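Side-chain contacts in protein synthesis inhibitor, putative (Thermotoga maritima, PDB 2B33), which is a putative endoribonuclease of the RutC (YjgF-like) family that probably has deaminase activity and binds calcium: residues A[57-60]-A[61-64]; A[63-66]-A[67-70]; A[69-72]-A[73-77]; A[101-104]-A[105-109]. All coordinates share one frame; numbering follows the deposited sequence.

Interaction 1 (A[57-60]-A[61-64]); sequences GTIE and EKTE. With EDO (1,2-ethanediol), chain D.
The carbonyl oxygen Ile59 O is gripped twice by one residue, Thr63: its hydroxyl OG1 donates to Ile59 O at 2.7 Å and its backbone N at 2.9 Å, the two donors arriving from opposite faces of the carbonyl plane. Thr63 can do this because OG1 stands beside its own backbone N (chi1 -55°), bent back over the preceding turn. Helix 59-76 itself starts with a capping box. Thr58, the N-cap, accepts from Glu61 N at OG1 over 3.3 Å, along a nearly straight N-H line (163°). Glu61 answers with its carboxylate, OE1 taking a weak bond from Thr58 N. Its CG also comes within 3.3 Å of Thr58 OG1. Lys62, fully extended, runs its methylenes back beside the cap, CG 3.5 Å from Thr58 O and CE 3.5 Å from Gly57 O, and carries NZ on to a salt bridge with Glu128. Replacing this lysine by alanine is likely to leave Glu128 without its mate and to uncover the backbone of Gly57 and Thr58 along this side. Ile59 and Glu60 meanwhile face helix 97-108 through Arg99. At the first turn a side chain thus supplies an acceptor for Glu61 N, while the carboxylate of Glu61, meeting Thr58 N at the cap, sits where the positive end of the helix dipole would probably favour its charge.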
# COMPACT_ATOMS: atom_id res chain seq x y z
N GLY A 57 -5.20 -0.16 -26.51
CA GLY A 57 -6.62 -0.01 -26.86
C GLY A 57 -7.35 0.79 -25.81
O GLY A 57 -6.81 1.77 -25.30
N THR A 58 -8.57 0.40 -25.45
CA THR A 58 -9.34 1.15 -24.45
C THR A 58 -8.90 0.84 -23.03
O THR A 58 -8.20 -0.15 -22.78
CB THR A 58 -10.86 0.90 -24.54
OG1 THR A 58 -11.17 -0.45 -24.14
CG2 THR A 58 -11.39 1.17 -25.94
N ILE A 59 -9.30 1.68 -22.09
CA ILE A 59 -8.95 1.48 -20.68
C ILE A 59 -9.69 0.26 -20.09
O ILE A 59 -9.21 -0.34 -19.13
CB ILE A 59 -9.16 2.77 -19.83
CG1 ILE A 59 -8.43 2.69 -18.48
CG2 ILE A 59 -10.65 3.11 -19.63
CD1 ILE A 59 -6.91 2.59 -18.58
N GLU A 60 -10.84 -0.09 -20.67
CA GLU A 60 -11.57 -1.29 -20.26
C GLU A 60 -10.77 -2.55 -20.62
O GLU A 60 -10.65 -3.46 -19.82
CB GLU A 60 -12.97 -1.33 -20.89
CG GLU A 60 -13.96 -0.25 -20.39
CD GLU A 60 -13.96 1.06 -21.20
OE1 GLU A 60 -12.91 1.45 -21.78
OE2 GLU A 60 -15.03 1.70 -21.24
N GLU A 61 -10.20 -2.56 -21.83
CA GLU A 61 -9.35 -3.65 -22.31
C GLU A 61 -8.07 -3.79 -21.48
O GLU A 61 -7.61 -4.90 -21.24
CB GLU A 61 -9.02 -3.44 -23.79
CG GLU A 61 -10.25 -3.59 -24.70
CD GLU A 61 -9.99 -3.28 -26.16
OE1 GLU A 61 -8.92 -2.72 -26.48
OE2 GLU A 61 -10.87 -3.60 -26.99
N LYS A 62 -7.50 -2.66 -21.06
CA LYS A 62 -6.30 -2.67 -20.22
C LYS A 62 -6.62 -3.17 -18.80
O LYS A 62 -5.86 -3.95 -18.24
CB LYS A 62 -5.63 -1.30 -20.21
CG LYS A 62 -5.05 -0.92 -21.57
CD LYS A 62 -4.60 0.51 -21.64
CE LYS A 62 -4.25 0.90 -23.07
NZ LYS A 62 -4.02 2.34 -23.23
N THR A 63 -7.75 -2.73 -18.25
CA THR A 63 -8.20 -3.16 -16.92
C THR A 63 -8.55 -4.65 -16.92
O THR A 63 -8.34 -5.35 -15.92
CB THR A 63 -9.46 -2.37 -16.48
OG1 THR A 63 -9.19 -0.98 -16.54
CG2 THR A 63 -9.88 -2.74 -15.04
N GLU A 64 -9.11 -5.13 -18.03
CA GLU A 64 -9.45 -6.54 -18.18
C GLU A 64 -8.20 -7.41 -18.08
O GLU A 64 -8.22 -8.45 -17.44
CB GLU A 64 -10.10 -6.77 -19.54
CG GLU A 64 -10.56 -8.21 -19.79
CD GLU A 64 -11.15 -8.41 -21.18
OE1 GLU A 64 -10.79 -7.66 -22.12
OE2 GLU A 64 -11.94 -9.36 -21.33
C1 EDO D . -14.94 -8.87 -19.30
O1 EDO D . -13.67 -9.53 -19.25
C2 EDO D . -14.90 -7.61 -18.44
O2 EDO D . -15.52 -6.51 -19.13

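Interaction 2 (A[63-66]-A[67-70]); sequences TERV and LENL. With EDO (1,2-ethanediol), chain D.
Leu67 lies alongside Thr63, one turn back on helix 59-76, and the two side chains point the same way, with Leu67 CD1 3.7 Å from Thr63 CG2. The branch carbon Leu67 CG also covers the carbonyl, 3.3 Å from Thr63 O, which accepts from Leu67 N. Val66 joins the next turn mainly through its backbone, Leu70 N donating to Val66 O at 2.9 Å; its methyls are turned to Ile129 and Ile131 of the sheet. Arg65 bends twice, at chi2 (64°) and chi3 (-85°), and so swings its guanidinium along the helix to Asn69. There NE and NH2 both make weak bonds to Asn69 OD1, at 3.3 Å and 3.2 Å, with the two flat groups only 18° apart, and NH2 brushes Glu68 CB. A leucine in its place is likely to cost Asn69 OD1 both these weak bonds and the calcium-site residue Asp48 its long, weak ion pair with Arg65 NH1. Asn69 ND2 is held by Ile47 O, and Glu68 OE2 by Tyr107 OH. Leucine and valine face the sheet and helix 97-108, arginine and asparagine the calcium-ligand loop, as in an amphipathic helix packed on the sheet of an alpha/beta fold.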
# COMPACT_ATOMS: atom_id res chain seq x y z
N THR A 63 -7.75 -2.73 -18.25
CA THR A 63 -8.20 -3.16 -16.92
C THR A 63 -8.55 -4.65 -16.92
O THR A 63 -8.34 -5.35 -15.92
CB THR A 63 -9.46 -2.37 -16.48
OG1 THR A 63 -9.19 -0.98 -16.54
CG2 THR A 63 -9.88 -2.74 -15.04
N GLU A 64 -9.11 -5.13 -18.03
CA GLU A 64 -9.45 -6.54 -18.18
C GLU A 64 -8.20 -7.41 -18.08
O GLU A 64 -8.22 -8.45 -17.44
CB GLU A 64 -10.10 -6.77 -19.54
CG GLU A 64 -10.56 -8.21 -19.79
CD GLU A 64 -11.15 -8.41 -21.18
OE1 GLU A 64 -10.79 -7.66 -22.12
OE2 GLU A 64 -11.94 -9.36 -21.33
N ARG A 65 -7.14 -6.98 -18.76
CA ARG A 65 -5.85 -7.69 -18.77
C ARG A 65 -5.23 -7.70 -17.38
O ARG A 65 -4.79 -8.75 -16.91
CB ARG A 65 -4.91 -7.01 -19.78
CG ARG A 65 -3.59 -7.71 -20.06
CD ARG A 65 -3.78 -9.08 -20.71
NE ARG A 65 -4.01 -10.16 -19.75
CZ ARG A 65 -4.33 -11.42 -20.06
NH1 ARG A 65 -4.50 -11.79 -21.32
NH2 ARG A 65 -4.50 -12.31 -19.09
N VAL A 66 -5.20 -6.54 -16.73
CA VAL A 66 -4.69 -6.42 -15.36
C VAL A 66 -5.42 -7.36 -14.39
O VAL A 66 -4.79 -8.08 -13.61
CB VAL A 66 -4.81 -4.97 -14.81
CG1 VAL A 66 -4.49 -4.91 -13.33
CG2 VAL A 66 -3.89 -4.01 -15.56
N LEU A 67 -6.75 -7.35 -14.44
CA LEU A 67 -7.57 -8.20 -13.58
C LEU A 67 -7.47 -9.68 -13.95
O LEU A 67 -7.60 -10.54 -13.07
CB LEU A 67 -9.02 -7.73 -13.56
CG LEU A 67 -9.23 -6.35 -12.92
CD1 LEU A 67 -10.62 -5.83 -13.20
CD2 LEU A 67 -8.98 -6.37 -11.42
N GLU A 68 -7.26 -9.98 -15.23
CA GLU A 68 -7.03 -11.36 -15.67
C GLU A 68 -5.69 -11.87 -15.15
O GLU A 68 -5.57 -13.03 -14.75
CB GLU A 68 -7.11 -11.51 -17.19
CG GLU A 68 -8.53 -11.62 -17.74
CD GLU A 68 -9.30 -12.88 -17.27
OE1 GLU A 68 -8.69 -13.97 -17.17
OE2 GLU A 68 -10.51 -12.77 -17.00
N ASN A 69 -4.68 -11.00 -15.16
CA ASN A 69 -3.37 -11.34 -14.62
C ASN A 69 -3.47 -11.59 -13.11
O ASN A 69 -2.93 -12.58 -12.61
CB ASN A 69 -2.34 -10.24 -14.91
CG ASN A 69 -2.00 -10.13 -16.39
OD1 ASN A 69 -2.24 -11.05 -17.16
ND2 ASN A 69 -1.39 -9.01 -16.78
N LEU A 70 -4.16 -10.69 -12.41
CA LEU A 70 -4.40 -10.82 -10.96
C LEU A 70 -5.11 -12.13 -10.63
O LEU A 70 -4.71 -12.85 -9.71
CB LEU A 70 -5.23 -9.64 -10.44
CG LEU A 70 -5.70 -9.69 -8.97
CD1 LEU A 70 -4.53 -9.80 -8.01
CD2 LEU A 70 -6.55 -8.47 -8.62
C1 EDO D . -14.94 -8.87 -19.30
O1 EDO D . -13.67 -9.53 -19.25
C2 EDO D . -14.90 -7.61 -18.44
O2 EDO D . -15.52 -6.51 -19.13

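Interaction 3 (A[69-72]-A[73-77]); sequences NLKA and ILEAG
The carboxylate of Glu75 is the flat group that meets a side chain across this turn, and Lys71 lies over one of its faces. Lys71 CG sits above the carboxylate carbon, 3.9 Å from Glu75 CD, and the extended chain then slants outward past the rim, bringing CE within 3.4 Å of Glu75 OE2. The ammonium carries on beyond a salt bridge, NZ ending 4.5 Å from Glu75 OE2, so any attraction between these opposite charges is probably diffuse, and the methylenes do the touching. Lys71 takes this path because CG is anti to the backbone N (chi1 -175°), while Glu75 CG folds the other way, beside its own N, and rests 3.3 Å from Lys71 O. These are the closing turns of helix 59-76, which packs on one face of the beta sheet in the YjgF-like fold. Gly77 is the first residue to leave helical angles; its N bonds to Leu74 O, whereas Ala76 N still completes a bent bond to Ala72 O. On the buried side Leu70 and Leu74 make the apolar contact, Leu70 CG lying 4.0 Å from Leu74 CD1; Leu70 also touches Ala133 and Leu74 Ala135, both of strand 129-136. Ile73 folds back over the backbone of Asn69, its CG1 3.3 Å and its CD1 3.4 Å from Asn69 O, and packs beyond the helix on Val41 of strand 38-44 and Val17 of strand 15-17.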
# COMPACT_ATOMS: atom_id res chain seq x y z
N ASN A 69 -4.68 -11.00 -15.16
CA ASN A 69 -3.37 -11.34 -14.62
C ASN A 69 -3.47 -11.59 -13.11
O ASN A 69 -2.93 -12.58 -12.61
CB ASN A 69 -2.34 -10.24 -14.91
CG ASN A 69 -2.00 -10.13 -16.39
OD1 ASN A 69 -2.24 -11.05 -17.16
ND2 ASN A 69 -1.39 -9.01 -16.78
N LEU A 70 -4.16 -10.69 -12.41
CA LEU A 70 -4.40 -10.82 -10.96
C LEU A 70 -5.11 -12.13 -10.63
O LEU A 70 -4.71 -12.85 -9.71
CB LEU A 70 -5.23 -9.64 -10.44
CG LEU A 70 -5.70 -9.69 -8.97
CD1 LEU A 70 -4.53 -9.80 -8.01
CD2 LEU A 70 -6.55 -8.47 -8.62
N LYS A 71 -6.17 -12.42 -11.39
CA LYS A 71 -6.97 -13.64 -11.21
C LYS A 71 -6.18 -14.94 -11.42
O LYS A 71 -6.34 -15.91 -10.68
CB LYS A 71 -8.17 -13.61 -12.17
CG LYS A 71 -9.17 -14.75 -12.00
CD LYS A 71 -10.35 -14.57 -12.93
CE LYS A 71 -11.34 -15.70 -12.75
NZ LYS A 71 -12.51 -15.54 -13.66
N ALA A 72 -5.34 -14.95 -12.45
CA ALA A 72 -4.48 -16.08 -12.76
C ALA A 72 -3.50 -16.36 -11.62
O ALA A 72 -3.26 -17.51 -11.29
CB ALA A 72 -3.72 -15.82 -14.04
N ILE A 73 -2.94 -15.30 -11.03
CA ILE A 73 -1.98 -15.42 -9.92
C ILE A 73 -2.67 -15.98 -8.67
O ILE A 73 -2.15 -16.89 -8.04
CB ILE A 73 -1.29 -14.08 -9.61
CG1 ILE A 73 -0.41 -13.68 -10.80
CG2 ILE A 73 -0.39 -14.18 -8.36
CD1 ILE A 73 0.00 -12.22 -10.83
N LEU A 74 -3.82 -15.42 -8.33
CA LEU A 74 -4.62 -15.92 -7.21
C LEU A 74 -4.87 -17.41 -7.38
O LEU A 74 -4.53 -18.21 -6.51
CB LEU A 74 -5.96 -15.18 -7.11
CG LEU A 74 -5.89 -13.72 -6.67
CD1 LEU A 74 -7.11 -12.94 -7.12
CD2 LEU A 74 -5.70 -13.61 -5.16
N GLU A 75 -5.43 -17.78 -8.54
CA GLU A 75 -5.77 -19.18 -8.85
C GLU A 75 -4.58 -20.15 -8.94
O GLU A 75 -4.75 -21.34 -8.70
CB GLU A 75 -6.64 -19.24 -10.11
CG GLU A 75 -8.03 -18.63 -9.90
CD GLU A 75 -8.89 -18.59 -11.16
OE1 GLU A 75 -8.36 -18.79 -12.28
OE2 GLU A 75 -10.10 -18.35 -11.03
N ALA A 76 -3.40 -19.63 -9.29
CA ALA A 76 -2.19 -20.45 -9.36
C ALA A 76 -1.69 -20.86 -7.97
O ALA A 76 -1.01 -21.87 -7.84
CB ALA A 76 -1.11 -19.71 -10.11
N GLY A 77 -2.00 -20.05 -6.95
CA GLY A 77 -1.62 -20.33 -5.57
C GLY A 77 -2.72 -20.93 -4.70
O GLY A 77 -2.54 -21.08 -3.49

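Interaction 4 (A[101-104]-A[105-109]); sequences NEVY and SRYFG. With EDO (1,2-ethanediol), chain D.
Tyr104 and Phe108 meet one turn apart near the end of helix 97-108, the helix of a beta-alpha-beta unit between strands 84-91 and 114-119. Their first torsions differ: Tyr104 CG is anti to its N (chi1 -172°), whereas Phe108 CG stands beside its own N (chi1 -54°), and the two choices converge the rings. Phe108 CD2 lies over one face of the Tyr104 ring, 3.5 Å from Tyr104 CZ, but the planes are 38° apart, so the pair is oblique. Arg115 makes a cation-pi contact with Tyr104, and Pro28 of the second subunit packs on Tyr104 and Ser105. Ser105 turns its hydroxyl back beside its N, and Asn101 O receives both OG at 2.7 Å and the backbone N at 2.8 Å, from opposite faces of its plane. Tyr104 O is likewise shared, by Phe108 N nearly along the C=O axis and by Tyr107 N from above the carbonyl plane. Val103 O lies in the plane of the Tyr107 ring, at its edge, 3.4 Å from Tyr107 CD1. The extended Arg106 runs beside Glu102, pointing the same way, and their salt bridge is long, NH2 to OE2 3.8 Å. Arg106 NH1 also donates to the bound ethanediol, and Glu102 O sits 3.5 Å above one face of the Arg106 guanidinium, offset toward its rim.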
# COMPACT_ATOMS: atom_id res chain seq x y z
N ASN A 101 -13.94 1.08 -12.88
CA ASN A 101 -14.91 0.50 -11.95
C ASN A 101 -15.90 -0.43 -12.65
O ASN A 101 -16.31 -1.44 -12.07
CB ASN A 101 -15.71 1.59 -11.21
CG ASN A 101 -14.90 2.31 -10.15
OD1 ASN A 101 -13.69 2.13 -10.03
ND2 ASN A 101 -15.58 3.13 -9.36
N GLU A 102 -16.27 -0.08 -13.87
CA GLU A 102 -17.21 -0.86 -14.69
C GLU A 102 -16.67 -2.27 -14.92
O GLU A 102 -17.36 -3.25 -14.70
CB GLU A 102 -17.43 -0.12 -16.02
CG GLU A 102 -18.50 -0.66 -16.95
CD GLU A 102 -18.73 0.25 -18.16
OE1 GLU A 102 -17.92 1.18 -18.40
OE2 GLU A 102 -19.72 0.05 -18.88
N VAL A 103 -15.41 -2.36 -15.35
CA VAL A 103 -14.74 -3.65 -15.57
C VAL A 103 -14.43 -4.34 -14.23
O VAL A 103 -14.59 -5.55 -14.10
CB VAL A 103 -13.43 -3.49 -16.40
CG1 VAL A 103 -12.76 -4.84 -16.62
CG2 VAL A 103 -13.71 -2.80 -17.75
N TYR A 104 -13.98 -3.56 -13.25
CA TYR A 104 -13.65 -4.04 -11.90
C TYR A 104 -14.85 -4.76 -11.26
O TYR A 104 -14.68 -5.83 -10.67
CB TYR A 104 -13.21 -2.85 -11.05
CG TYR A 104 -12.66 -3.17 -9.68
CD1 TYR A 104 -13.51 -3.37 -8.60
CD2 TYR A 104 -11.29 -3.20 -9.45
CE1 TYR A 104 -13.02 -3.64 -7.34
CE2 TYR A 104 -10.79 -3.46 -8.18
CZ TYR A 104 -11.67 -3.68 -7.13
OH TYR A 104 -11.20 -3.95 -5.86
N SER A 105 -16.04 -4.18 -11.39
CA SER A 105 -17.29 -4.75 -10.87
C SER A 105 -17.61 -6.14 -11.39
O SER A 105 -18.28 -6.92 -10.71
CB SER A 105 -18.49 -3.86 -11.23
OG SER A 105 -18.38 -2.58 -10.67
N ARG A 106 -17.17 -6.45 -12.61
CA ARG A 106 -17.38 -7.77 -13.20
C ARG A 106 -16.52 -8.86 -12.55
O ARG A 106 -16.80 -10.04 -12.72
CB ARG A 106 -17.16 -7.71 -14.72
CG ARG A 106 -18.27 -6.93 -15.42
CD ARG A 106 -17.84 -6.24 -16.71
NE ARG A 106 -18.94 -5.41 -17.22
CZ ARG A 106 -18.84 -4.44 -18.13
NH1 ARG A 106 -17.66 -4.09 -18.67
NH2 ARG A 106 -19.93 -3.77 -18.49
N TYR A 107 -15.48 -8.46 -11.81
CA TYR A 107 -14.61 -9.37 -11.05
C TYR A 107 -14.95 -9.36 -9.55
O TYR A 107 -15.04 -10.43 -8.94
CB TYR A 107 -13.13 -9.02 -11.30
CG TYR A 107 -12.67 -9.34 -12.71
CD1 TYR A 107 -13.03 -8.53 -13.78
CD2 TYR A 107 -11.90 -10.47 -12.99
CE1 TYR A 107 -12.63 -8.82 -15.08
CE2 TYR A 107 -11.50 -10.78 -14.29
CZ TYR A 107 -11.87 -9.95 -15.33
OH TYR A 107 -11.49 -10.22 -16.62
N PHE A 108 -15.14 -8.16 -8.96
CA PHE A 108 -15.43 -7.99 -7.52
C PHE A 108 -16.78 -7.33 -7.13
O PHE A 108 -16.90 -6.76 -6.03
CB PHE A 108 -14.32 -7.14 -6.88
CG PHE A 108 -12.94 -7.65 -7.10
CD1 PHE A 108 -12.42 -8.67 -6.31
CD2 PHE A 108 -12.12 -7.07 -8.07
CE1 PHE A 108 -11.13 -9.13 -6.50
CE2 PHE A 108 -10.82 -7.53 -8.26
CZ PHE A 108 -10.33 -8.56 -7.47
N GLY A 109 -17.79 -7.39 -7.99
CA GLY A 109 -19.10 -6.81 -7.68
C GLY A 109 -19.82 -7.52 -6.54
O GLY A 109 -20.49 -6.88 -5.72
C1 EDO D . -14.94 -8.87 -19.30
O1 EDO D . -13.67 -9.53 -19.25
C2 EDO D . -14.90 -7.61 -18.44
O2 EDO D . -15.52 -6.51 -19.13

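Overall arrangement
From the N terminus, interactions 1, 2 and 3 follow one another along helix 59-76, each joining adjacent turns rather than closing a loop. Interactions 1 and 2 share Thr63 and Glu64, interactions 2 and 3 share Asn69 and Leu70, and none nests within or crosses another. Interaction 4 comes later, on helix 97-108, and touches all three: Val103 packs on Glu60 and Thr63, Tyr107 on Leu67, with a probable hydrogen bond to Glu68, and Phe108 on Leu70. An ethanediol, probably from the crystallisation liquor, is bound by both Glu64 and Arg106 where the helices face each other. Together the four contacts describe the helical layer lying on the sheet, with interaction 4 reaching the subunit interface.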